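Local coordinates for toxin-like protein (Paenibacillus larvae subsp. larvae BRL-230010, PDB 5DZQ), which probably transfers ADP-ribose from NAD+ to target proteins of host cells, as a C3-like mono-ADP-ribosyltransferase toxin, at residues 44-49 against 169-173; 137-143 against 179-185; 116-121 against 194-198. One frame throughout, in Å; residues are numbered along the deposited sequence.

The three contacts illustrate how an alpha/beta transferase packs helices onto two sheets and pairs strands within one of them. Interactions 1 and 2 adjoin, their centres about 10 Å apart, and share the antiparallel sheet of strands 139-142, 179-183 and 167-170; interaction 1 sets helix 38-49 on one face of it, at the outermost strand 167-170, and Lys171 there forms a salt bridge with Glu180 of interaction 2. Interaction 3 lies about 33 Å from interaction 1 and 26 Å from interaction 2, centre to centre, where helix 118-128 meets the mixed sheet through strand 187-198. Along the chain the segments run 44-49, 116-121, 137-143, 169-173, 179-185, 194-198, so both sheets are assembled from interleaved pieces.

Interaction 1. Residues 44-49 against 169-173; sequences VKEYTA and VDKIS
Thr48, on helix 38-49, carries most of the contact with Val169 and Ile172, and its side chain divides the work between a methyl and a hydroxyl. At CB the two branches part. CG2, anti to the carbonyl carbon, slides alongside the valine and lies 3.9 Å from Val169 CB, with both valine methyls at similar range. OG1 sits between the backbone N and the carbonyl carbon (chi1 58°), which turns it back to the helix, 3.0 Å from Lys45 O, and also to a water 2.6 Å from Thr48 OG1. That water donates to Asp170 O over 2.8 Å, so the helix and the end of the strand are joined by a bridge through solvent; no direct hydrogen bond crosses the contact.

One turn earlier, Val44 CG1 meets Val169 CG1 obliquely at 3.8 Å, and Trp32 of helix 29-35 touches both valines. The helix thus packs on the face of the three-stranded antiparallel sheet that carries Val169 and Leu182, at its outermost strand 167-170, just where the chain leaves for strand 179-183. Lying before the Q-x-E-like Gln178 and Glu180, this connection probably corresponds to the ADP-ribosylating turn-turn loop of C3-like transferases, with Ile172 near its start. The isoleucine brings CD1 to 3.3 Å from Thr48 O, close for a methyl against a carbonyl, while Ile172 CG2 lies 4.0 Å from Ala49 CA. Met151 of the second subunit packs on both Ala49 and Ile172, so this corner of the contact also faces the partner chain. At the other margin, Lys45 NZ stays 4.8 Å from Asp170 OD2, too far for a salt bridge, though the opposite charges may attract weakly; the same carboxylate oxygen is hydrogen-bonded to Tyr29 OH.

Interaction 2. Residues 137-143 against 179-185; sequences GYLSTSI and YELLLPR
Leu181 O is gripped twice by Thr141: the amide N and the hydroxyl OG1, each 2.9 Å from Leu181 O, arrive from opposite faces of the carbonyl plane. The hydrogen bond from Thr141 N is bent, with 142° at its hydrogen. A chi1 of 63°, placing OG1 between the backbone N and the carbonyl carbon, turns the hydroxyl toward the neighbouring strand. The Thr141 and Leu181 side chains lie side by side, pointing the same way. Return bonds from Leu181 N to Thr141 O and a matching pair joining Leu139 and Leu183 make these two couples the hydrogen-bonded pairs of an antiparallel ladder; Ser140 faces Leu182 between them as a non-hydrogen-bonded pair.

On the face with Ser140, Glu180 packs its CB 3.2 Å from Thr141 O and sends its extended chain across toward strand 139-142. Glu180 OE1 comes to 3.7 Å from Ser140 CB, whereas OE2 is held by a salt bridge to Lys171. Ser140 OG lies 3.5 Å from Leu182 CD1 and is hydrogen-bonded to Tyr47 OH.

Beyond the Leu139-Leu183 pair, Arg185 packs on Tyr138. Its CB stands 4.0 Å from the centroid of the Tyr138 ring, 12° off the normal, a CH-pi contact over the face, with Leu183 O in the plane at the ring's edge. The arginine chain then runs on obliquely across the ring, and its NE and the tyrosine hydroxyl share the carboxylate of Asp79, which would hold both groups in place.

Ser140-Thr141-Ser142 has the form of the STS motif of this toxin family, and Glu180 with Gln178 that of the Q-x-E motif. Arg95, probably the arginine of the family's R-S-E signature, donates from NH1 to Ser140 O, consistent with the core of the NAD+ site of a C3-like transferase.

Interaction 3. Residues 116-121 against 194-198; sequences VNRELF and MYIIV
This is an apolar contact of a helix start on a strand: the first turn of helix 118-128, with the residues leading into it, lies against the last part of strand 187-198 in the mixed sheet, far from the centre of the chain. Ile196 is its centrepiece. The CG1 atom of Ile196 sits 3.7 Å from the centroid of the Phe121 ring, only 5° off the normal, so the isoleucine rests squarely on the face as a CH-pi contact. Phe121 holds its CG anti to the backbone N (chi1 179°), which sends the ring straight across to the strand; its far end, CZ, lies 3.6 Å from Tyr195 CA, with Met194 O near the ring plane at the edge.

Beyond CG1, the isoleucine tip is pinched from two further sides. Val116 CG1 meets Ile196 CD1 at 3.7 Å, the two side chains reaching toward each other tip to tip. Arg118 passes obliquely, its CD 3.6 Å from Ile196 CD1, and places one guanidinium face over that methyl, displaced toward the rim. A bend at chi2 (-47°) brings the arginine back to its own chain, where NH1 donates to Val116 O over 2.7 Å, nearly in the guanidinium plane. NH1 also forms a salt bridge with Glu203 of strand 203-211, and the same carboxylate oxygen accepts Val116 N, which would fix the flat group against the sheet.

The turn itself is set by Asn117, whose OD1 accepts from Leu120 N at 3.2 Å. Together these features make an asparagine N-capped helix packed by its opening turn onto a neighbouring beta sheet, one element of the alpha/beta fold of C3-like transferases.

Interaction 1. Residues 44-49 against 169-173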
# COMPACT_ATOMS: atom_id res chain seq x y z
N VAL B 44 8.12 -14.01 -7.59
CA VAL B 44 6.74 -13.52 -7.70
C VAL B 44 6.19 -13.19 -6.32
O VAL B 44 5.57 -12.13 -6.12
CB VAL B 44 5.83 -14.53 -8.41
CG1 VAL B 44 4.37 -14.12 -8.29
CG2 VAL B 44 6.23 -14.63 -9.89
N LYS B 45 6.44 -14.06 -5.35
CA LYS B 45 6.02 -13.80 -3.98
C LYS B 45 6.76 -12.60 -3.37
O LYS B 45 6.16 -11.82 -2.62
CB LYS B 45 6.22 -15.03 -3.11
CG LYS B 45 5.26 -16.16 -3.44
CD LYS B 45 5.23 -17.17 -2.31
CE LYS B 45 4.43 -18.39 -2.68
NZ LYS B 45 4.47 -19.38 -1.56
N GLU B 46 8.05 -12.47 -3.70
CA GLU B 46 8.82 -11.32 -3.24
C GLU B 46 8.16 -10.02 -3.69
O GLU B 46 7.95 -9.11 -2.88
CB GLU B 46 10.27 -11.36 -3.75
CG GLU B 46 11.10 -10.13 -3.30
CD GLU B 46 12.57 -10.20 -3.69
OE1 GLU B 46 13.15 -9.14 -4.03
OE2 GLU B 46 13.16 -11.30 -3.65
N TYR B 47 7.84 -9.95 -4.98
CA TYR B 47 7.15 -8.80 -5.56
C TYR B 47 5.82 -8.54 -4.86
O TYR B 47 5.55 -7.41 -4.44
CB TYR B 47 6.87 -8.97 -7.08
CG TYR B 47 5.87 -7.92 -7.53
CD1 TYR B 47 6.26 -6.61 -7.79
CD2 TYR B 47 4.50 -8.21 -7.58
CE1 TYR B 47 5.33 -5.63 -8.14
CE2 TYR B 47 3.57 -7.24 -7.90
CZ TYR B 47 3.99 -5.95 -8.17
OH TYR B 47 3.06 -4.99 -8.50
N THR B 48 4.97 -9.56 -4.76
CA THR B 48 3.61 -9.31 -4.29
C THR B 48 3.64 -8.78 -2.85
O THR B 48 2.79 -7.97 -2.47
CB THR B 48 2.71 -10.58 -4.36
OG1 THR B 48 3.30 -11.62 -3.59
CG2 THR B 48 2.57 -11.06 -5.81
N ALA B 49 4.63 -9.19 -2.07
CA ALA B 49 4.74 -8.74 -0.67
C ALA B 49 5.52 -7.42 -0.51
O ALA B 49 5.53 -6.82 0.56
CB ALA B 49 5.39 -9.83 0.18
N VAL B 169 -2.06 -14.60 -8.22
CA VAL B 169 -1.15 -14.64 -7.09
C VAL B 169 -1.90 -14.65 -5.77
O VAL B 169 -3.06 -14.25 -5.71
CB VAL B 169 -0.19 -13.45 -7.13
CG1 VAL B 169 0.63 -13.47 -8.41
CG2 VAL B 169 -0.98 -12.15 -7.01
N ASP B 170 -1.23 -15.11 -4.71
CA ASP B 170 -1.79 -15.04 -3.36
C ASP B 170 -1.94 -13.59 -2.95
O ASP B 170 -1.02 -12.79 -3.10
CB ASP B 170 -0.91 -15.79 -2.37
CG ASP B 170 -0.81 -17.28 -2.67
OD1 ASP B 170 -1.78 -18.01 -2.38
OD2 ASP B 170 0.23 -17.72 -3.22
N LYS B 171 -3.12 -13.22 -2.44
CA LYS B 171 -3.33 -11.85 -1.98
C LYS B 171 -2.59 -11.68 -0.66
O LYS B 171 -2.53 -12.60 0.15
CB LYS B 171 -4.82 -11.55 -1.82
CG LYS B 171 -5.17 -10.07 -1.61
CD LYS B 171 -6.68 -9.86 -1.55
CE LYS B 171 -7.07 -8.41 -1.76
NZ LYS B 171 -7.11 -8.04 -3.20
N ILE B 172 -2.00 -10.51 -0.44
CA ILE B 172 -1.29 -10.25 0.81
C ILE B 172 -2.20 -9.57 1.84
O ILE B 172 -1.72 -8.91 2.76
CB ILE B 172 -0.02 -9.39 0.60
CG1 ILE B 172 -0.38 -8.06 -0.06
CG2 ILE B 172 1.00 -10.15 -0.23
CD1 ILE B 172 0.75 -7.06 -0.05
N SER B 173 -3.51 -9.72 1.67
CA SER B 173 -4.48 -9.21 2.64
C SER B 173 -5.23 -10.36 3.31
O SER B 173 -6.23 -10.14 4.00
CB SER B 173 -5.46 -8.25 1.98
OG SER B 173 -6.54 -8.95 1.40
O HOH W 1 1.64 -13.59 -3.19

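Interaction 2. Residues 137-143 against 179-185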
# COMPACT_ATOMS: atom_id res chain seq x y z
N GLY B 137 4.50 0.43 -13.72
CA GLY B 137 4.73 -0.61 -12.74
C GLY B 137 4.02 -1.89 -13.14
O GLY B 137 3.31 -1.91 -14.14
N TYR B 138 4.24 -2.95 -12.37
CA TYR B 138 3.43 -4.16 -12.51
C TYR B 138 2.02 -3.80 -12.07
O TYR B 138 1.84 -2.92 -11.24
CB TYR B 138 3.99 -5.31 -11.67
CG TYR B 138 5.33 -5.81 -12.18
CD1 TYR B 138 5.40 -6.73 -13.22
CD2 TYR B 138 6.51 -5.32 -11.65
CE1 TYR B 138 6.64 -7.18 -13.70
CE2 TYR B 138 7.73 -5.76 -12.11
CZ TYR B 138 7.79 -6.68 -13.14
OH TYR B 138 9.03 -7.10 -13.60
N LEU B 139 1.04 -4.49 -12.62
CA LEU B 139 -0.34 -4.09 -12.38
C LEU B 139 -1.09 -5.17 -11.60
O LEU B 139 -1.56 -6.15 -12.17
CB LEU B 139 -1.01 -3.79 -13.71
CG LEU B 139 -2.46 -3.29 -13.72
CD1 LEU B 139 -2.59 -2.07 -12.86
CD2 LEU B 139 -2.90 -3.00 -15.15
N SER B 140 -1.20 -4.98 -10.28
CA SER B 140 -1.94 -5.91 -9.43
C SER B 140 -3.40 -5.48 -9.40
O SER B 140 -3.69 -4.29 -9.24
CB SER B 140 -1.38 -5.95 -8.01
OG SER B 140 0.02 -6.14 -8.04
N THR B 141 -4.30 -6.44 -9.55
CA THR B 141 -5.73 -6.14 -9.60
C THR B 141 -6.50 -7.12 -8.73
O THR B 141 -6.04 -8.23 -8.49
CB THR B 141 -6.25 -6.21 -11.03
OG1 THR B 141 -6.11 -7.54 -11.54
CG2 THR B 141 -5.48 -5.24 -11.93
N SER B 142 -7.66 -6.69 -8.23
CA SER B 142 -8.48 -7.54 -7.38
C SER B 142 -9.62 -8.14 -8.19
O SER B 142 -10.02 -7.59 -9.22
CB SER B 142 -9.02 -6.77 -6.17
OG SER B 142 -7.98 -6.12 -5.45
N ILE B 143 -10.14 -9.26 -7.70
CA ILE B 143 -11.20 -10.00 -8.35
C ILE B 143 -12.45 -9.96 -7.47
O ILE B 143 -12.36 -10.25 -6.28
CB ILE B 143 -10.80 -11.48 -8.57
CG1 ILE B 143 -9.54 -11.57 -9.45
CG2 ILE B 143 -11.93 -12.26 -9.19
CD1 ILE B 143 -8.57 -12.63 -8.96
N TYR B 179 -7.07 -14.45 -3.85
CA TYR B 179 -6.18 -14.21 -5.00
C TYR B 179 -6.30 -12.82 -5.60
O TYR B 179 -7.34 -12.18 -5.52
CB TYR B 179 -6.46 -15.22 -6.11
CG TYR B 179 -6.21 -16.66 -5.74
CD1 TYR B 179 -4.92 -17.13 -5.52
CD2 TYR B 179 -7.26 -17.57 -5.65
CE1 TYR B 179 -4.68 -18.44 -5.19
CE2 TYR B 179 -7.03 -18.89 -5.32
CZ TYR B 179 -5.74 -19.32 -5.09
OH TYR B 179 -5.51 -20.64 -4.76
N GLU B 180 -5.21 -12.38 -6.22
CA GLU B 180 -5.23 -11.21 -7.07
C GLU B 180 -4.72 -11.63 -8.45
O GLU B 180 -4.13 -12.71 -8.60
CB GLU B 180 -4.35 -10.09 -6.50
CG GLU B 180 -4.88 -9.49 -5.20
CD GLU B 180 -4.20 -8.19 -4.81
OE1 GLU B 180 -3.18 -7.83 -5.44
OE2 GLU B 180 -4.68 -7.51 -3.88
N LEU B 181 -4.96 -10.80 -9.45
CA LEU B 181 -4.46 -11.06 -10.79
C LEU B 181 -3.35 -10.05 -11.09
O LEU B 181 -3.54 -8.83 -11.00
CB LEU B 181 -5.58 -10.98 -11.82
CG LEU B 181 -5.18 -11.38 -13.25
CD1 LEU B 181 -4.65 -12.82 -13.31
CD2 LEU B 181 -6.33 -11.19 -14.21
N LEU B 182 -2.18 -10.58 -11.44
CA LEU B 182 -1.00 -9.75 -11.63
C LEU B 182 -0.71 -9.62 -13.11
O LEU B 182 -0.53 -10.61 -13.81
CB LEU B 182 0.20 -10.34 -10.90
CG LEU B 182 1.53 -9.60 -11.10
CD1 LEU B 182 1.43 -8.18 -10.55
CD2 LEU B 182 2.65 -10.37 -10.42
N LEU B 183 -0.67 -8.39 -13.60
CA LEU B 183 -0.41 -8.17 -15.01
C LEU B 183 1.01 -7.65 -15.20
O LEU B 183 1.58 -7.07 -14.28
CB LEU B 183 -1.44 -7.20 -15.62
CG LEU B 183 -2.70 -7.86 -16.18
CD1 LEU B 183 -3.60 -8.36 -15.07
CD2 LEU B 183 -3.46 -6.93 -17.12
N PRO B 184 1.60 -7.88 -16.40
CA PRO B 184 2.95 -7.38 -16.69
C PRO B 184 3.10 -5.87 -16.47
O PRO B 184 2.14 -5.10 -16.57
CB PRO B 184 3.13 -7.72 -18.18
CG PRO B 184 2.24 -8.89 -18.41
CD PRO B 184 1.06 -8.70 -17.50
N ARG B 185 4.33 -5.45 -16.21
CA ARG B 185 4.65 -4.04 -16.24
C ARG B 185 4.47 -3.53 -17.67
O ARG B 185 4.42 -4.32 -18.62
CB ARG B 185 6.07 -3.79 -15.73
CG ARG B 185 7.15 -4.30 -16.67
CD ARG B 185 8.52 -4.15 -16.04
NE ARG B 185 9.57 -4.61 -16.94
CZ ARG B 185 10.26 -3.82 -17.76
NH1 ARG B 185 10.02 -2.52 -17.81
NH2 ARG B 185 11.21 -4.35 -18.52
O HOH W 2 1.42 -2.63 -15.95
O HOH W 3 -8.82 -9.92 -5.08

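Interaction 3. Residues 116-121 against 194-198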
# COMPACT_ATOMS: atom_id res chain seq x y z
N VAL B 116 -16.99 15.53 -6.30
CA VAL B 116 -16.10 15.74 -7.44
C VAL B 116 -16.35 17.10 -8.08
O VAL B 116 -17.49 17.45 -8.36
CB VAL B 116 -16.27 14.66 -8.52
CG1 VAL B 116 -15.31 14.91 -9.69
CG2 VAL B 116 -16.04 13.28 -7.94
N ASN B 117 -15.27 17.85 -8.28
CA ASN B 117 -15.31 19.11 -9.01
C ASN B 117 -15.79 18.87 -10.45
O ASN B 117 -15.06 18.31 -11.27
CB ASN B 117 -13.91 19.76 -9.00
CG ASN B 117 -13.92 21.19 -9.49
OD1 ASN B 117 -14.57 21.52 -10.49
ND2 ASN B 117 -13.20 22.06 -8.80
N ARG B 118 -17.01 19.28 -10.74
CA ARG B 118 -17.64 18.95 -12.01
C ARG B 118 -16.91 19.56 -13.22
O ARG B 118 -16.68 18.87 -14.22
CB ARG B 118 -19.10 19.39 -12.01
CG ARG B 118 -20.00 18.57 -11.08
CD ARG B 118 -19.77 17.07 -11.26
NE ARG B 118 -20.81 16.25 -10.63
CZ ARG B 118 -20.73 15.71 -9.41
NH1 ARG B 118 -19.65 15.90 -8.66
NH2 ARG B 118 -21.73 14.98 -8.94
N GLU B 119 -16.54 20.83 -13.12
CA GLU B 119 -15.84 21.48 -14.23
C GLU B 119 -14.48 20.84 -14.47
O GLU B 119 -14.09 20.59 -15.61
CB GLU B 119 -15.69 22.98 -13.98
CG GLU B 119 -15.25 23.75 -15.22
CD GLU B 119 -14.90 25.19 -14.93
OE1 GLU B 119 -15.81 25.97 -14.58
OE2 GLU B 119 -13.71 25.55 -15.06
N LEU B 120 -13.75 20.56 -13.39
CA LEU B 120 -12.44 19.96 -13.53
C LEU B 120 -12.53 18.50 -13.98
O LEU B 120 -11.62 18.00 -14.65
CB LEU B 120 -11.65 20.05 -12.23
CG LEU B 120 -10.15 19.86 -12.43
CD1 LEU B 120 -9.55 21.06 -13.18
CD2 LEU B 120 -9.42 19.62 -11.11
N PHE B 121 -13.61 17.80 -13.60
CA PHE B 121 -13.76 16.42 -14.03
C PHE B 121 -13.89 16.38 -15.55
O PHE B 121 -13.29 15.53 -16.21
CB PHE B 121 -14.98 15.76 -13.38
CG PHE B 121 -15.20 14.34 -13.83
CD1 PHE B 121 -14.39 13.31 -13.35
CD2 PHE B 121 -16.21 14.03 -14.72
CE1 PHE B 121 -14.59 12.00 -13.76
CE2 PHE B 121 -16.41 12.71 -15.14
CZ PHE B 121 -15.60 11.70 -14.66
N MET B 194 -15.54 6.99 -18.58
CA MET B 194 -15.14 7.61 -17.33
C MET B 194 -16.30 8.43 -16.77
O MET B 194 -16.87 9.26 -17.49
CB MET B 194 -13.91 8.49 -17.57
CG MET B 194 -13.10 8.81 -16.35
SD MET B 194 -11.49 9.48 -16.82
CE MET B 194 -10.92 10.07 -15.23
N TYR B 195 -16.68 8.19 -15.52
CA TYR B 195 -17.80 8.92 -14.94
C TYR B 195 -17.79 8.95 -13.43
O TYR B 195 -17.01 8.24 -12.79
CB TYR B 195 -19.15 8.34 -15.42
CG TYR B 195 -19.33 6.85 -15.19
CD1 TYR B 195 -18.85 5.92 -16.12
CD2 TYR B 195 -19.98 6.36 -14.07
CE1 TYR B 195 -19.01 4.57 -15.93
CE2 TYR B 195 -20.15 4.99 -13.86
CZ TYR B 195 -19.66 4.11 -14.80
OH TYR B 195 -19.81 2.75 -14.62
N ILE B 196 -18.66 9.78 -12.88
CA ILE B 196 -18.79 9.93 -11.45
C ILE B 196 -19.94 9.08 -10.91
O ILE B 196 -21.07 9.22 -11.35
CB ILE B 196 -19.06 11.40 -11.07
CG1 ILE B 196 -17.93 12.30 -11.58
CG2 ILE B 196 -19.27 11.53 -9.56
CD1 ILE B 196 -18.31 13.77 -11.61
N ILE B 197 -19.64 8.22 -9.95
CA ILE B 197 -20.69 7.47 -9.28
C ILE B 197 -21.08 8.21 -8.01
O ILE B 197 -20.25 8.45 -7.12
CB ILE B 197 -20.24 6.04 -8.94
CG1 ILE B 197 -19.83 5.30 -10.21
CG2 ILE B 197 -21.35 5.27 -8.25
CD1 ILE B 197 -19.31 3.89 -9.94
N VAL B 198 -22.35 8.58 -7.93
CA VAL B 198 -22.88 9.31 -6.78
C VAL B 198 -23.45 8.35 -5.76
O VAL B 198 -24.46 7.71 -6.03
CB VAL B 198 -23.97 10.31 -7.22
CG1 VAL B 198 -24.48 11.11 -6.03
CG2 VAL B 198 -23.42 11.22 -8.29